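Local structure of putative hexulose 6 phosphate synthase (3F4W) at residues D149-T152 and M153-R157. The protein is a putative enzyme of the HUMPS family, built as an eight-stranded parallel beta/alpha (TIM) barrel. Residues are numbered along the deposited sequence; the frame is centred on the assembly and turned at random.
Sequences DLIT and MLKVR
Leu154 sets its CD2 methyl over one face of the Arg157 guanidinium, 4.1 Å from its plane and off-centre, near the group's periphery, while its CD1 branch meets Leu150 one turn back. NH1 of the same guanidinium is hydrogen-bonded to the carbonyl oxygen of Ala160, just before strand 161-165. The contact forms the last turns of helix 147-156, the outer helix of the TIM barrel that precedes this strand. Leu150 and Leu154 lean across each other at an angle, CG of Leu150 lying 4.0 Å from CD1 of Leu154. Leu150 has its CG anti to the backbone N (chi1 -179°), which swings its end toward Leu154; Leu154 places its own CG beside its backbone N (chi1 -68°), over Leu150 O and against Leu150 CD1, and these two rotations together bring the branches into contact. Leu150 also packs on Ile162 and Val164, and Met153 is buried against Leu131, Val133 and Val120, between the barrel wall and helix 116-126. On other sides of the helix, Ile151 and Lys155 run alongside each other, the CG2 methyl of Ile151 resting 4.1 Å from CD of Lys155. Thr152 and Val156 likewise point the same way, their CG2 methyls meeting at 4.0 Å. The backbone bonds are regular at first: Met153 N reaches Asp149 O at 2.9 Å, and Leu154 N reaches Leu150 O with an N-H...O angle of 161°. Near the end they bend. Lys155 N is shared between Ile151 O at 3.2 Å and, weakly, Thr152 O. Arg157 is the first residue to leave helical geometry, although its N still bonds to Met153 O. Thr152 O also accepts Val156 N at 3.0 Å, and CG2 of Val156 lies 3.3 Å from that same Thr152 O.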
loop_
_atom_site.group_PDB
_atom_site.type_symbol
_atom_site.label_atom_id
_atom_site.label_comp_id
_atom_site.label_asym_id
_atom_site.label_seq_id
_atom_site.Cartn_x
_atom_site.Cartn_y
_atom_site.Cartn_z
ATOM N N ASP A 149 -19.430 4.670 -9.609
ATOM C CA ASP A 149 -18.761 3.372 -9.561
ATOM C C ASP A 149 -19.594 2.329 -8.814
ATOM O O ASP A 149 -19.601 1.157 -9.181
ATOM C CB ASP A 149 -17.357 3.494 -8.952
ATOM C CG ASP A 149 -16.339 4.062 -9.934
ATOM O OD1 ASP A 149 -16.665 4.188 -11.135
ATOM O OD2 ASP A 149 -15.209 4.375 -9.508
ATOM N N LEU A 150 -20.305 2.754 -7.772
ATOM C CA LEU A 150 -21.161 1.833 -7.031
ATOM C C LEU A 150 -22.302 1.324 -7.910
ATOM O O LEU A 150 -22.670 0.151 -7.847
ATOM C CB LEU A 150 -21.725 2.489 -5.766
ATOM C CG LEU A 150 -22.622 1.593 -4.906
ATOM C CD1 LEU A 150 -21.881 0.331 -4.487
ATOM C CD2 LEU A 150 -23.124 2.336 -3.684
ATOM N N ILE A 151 -22.856 2.213 -8.728
ATOM C CA ILE A 151 -23.924 1.849 -9.654
ATOM C C ILE A 151 -23.468 0.762 -10.624
ATOM O O ILE A 151 -24.154 -0.238 -10.818
ATOM C CB ILE A 151 -24.418 3.071 -10.445
ATOM C CG1 ILE A 151 -25.086 4.074 -9.504
ATOM C CG2 ILE A 151 -25.369 2.641 -11.556
ATOM C CD1 ILE A 151 -25.431 5.391 -10.163
ATOM N N THR A 152 -22.301 0.954 -11.227
ATOM C CA THR A 152 -21.750 -0.057 -12.119
ATOM C C THR A 152 -21.471 -1.358 -11.375
ATOM O O THR A 152 -21.822 -2.440 -11.844
ATOM C CB THR A 152 -20.463 0.426 -12.794
ATOM O OG1 THR A 152 -20.763 1.556 -13.619
ATOM C CG2 THR A 152 -19.864 -0.679 -13.650
ATOM N N MET A 153 -20.843 -1.249 -10.210
ATOM C CA MET A 153 -20.545 -2.425 -9.405
ATOM C C MET A 153 -21.796 -3.264 -9.150
ATOM O O MET A 153 -21.786 -4.480 -9.335
ATOM C CB MET A 153 -19.901 -2.025 -8.074
ATOM C CG MET A 153 -19.710 -3.192 -7.127
ATOM S SD MET A 153 -18.509 -4.381 -7.750
ATOM C CE MET A 153 -16.977 -3.572 -7.290
ATOM N N LEU A 154 -22.872 -2.611 -8.726
ATOM C CA LEU A 154 -24.109 -3.315 -8.395
ATOM C C LEU A 154 -24.759 -3.987 -9.606
ATOM O O LEU A 154 -25.465 -4.988 -9.467
ATOM C CB LEU A 154 -25.097 -2.369 -7.709
ATOM C CG LEU A 154 -24.667 -1.910 -6.317
ATOM C CD1 LEU A 154 -25.636 -0.887 -5.741
ATOM C CD2 LEU A 154 -24.528 -3.111 -5.398
ATOM N N LYS A 155 -24.514 -3.440 -10.791
ATOM C CA LYS A 155 -25.056 -4.015 -12.016
ATOM C C LYS A 155 -24.236 -5.217 -12.487
ATOM O O LYS A 155 -24.779 -6.161 -13.058
ATOM C CB LYS A 155 -25.117 -2.962 -13.122
ATOM C CG LYS A 155 -25.951 -1.743 -12.774
ATOM C CD LYS A 155 -25.853 -0.682 -13.860
ATOM C CE LYS A 155 -26.718 -1.034 -15.056
ATOM N NZ LYS A 155 -28.159 -0.845 -14.752
ATOM N N VAL A 156 -22.930 -5.183 -12.235
ATOM C CA VAL A 156 -22.031 -6.210 -12.755
ATOM C C VAL A 156 -21.784 -7.360 -11.781
ATOM O O VAL A 156 -21.645 -8.506 -12.201
ATOM C CB VAL A 156 -20.671 -5.619 -13.178
ATOM C CG1 VAL A 156 -19.762 -6.714 -13.712
ATOM C CG2 VAL A 156 -20.869 -4.527 -14.218
ATOM N N ARG A 157 -21.723 -7.060 -10.486
ATOM C CA ARG A 157 -21.401 -8.089 -9.498
ATOM C C ARG A 157 -22.406 -9.240 -9.509
ATOM O O ARG A 157 -23.606 -9.031 -9.685
ATOM C CB ARG A 157 -21.266 -7.488 -8.091
ATOM C CG ARG A 157 -22.568 -7.054 -7.444
ATOM C CD ARG A 157 -23.215 -8.175 -6.636
ATOM N NE ARG A 157 -24.535 -7.779 -6.154
ATOM C CZ ARG A 157 -24.776 -7.313 -4.935
ATOM N NH1 ARG A 157 -23.789 -7.200 -4.060
ATOM N NH2 ARG A 157 -26.006 -6.970 -4.585
#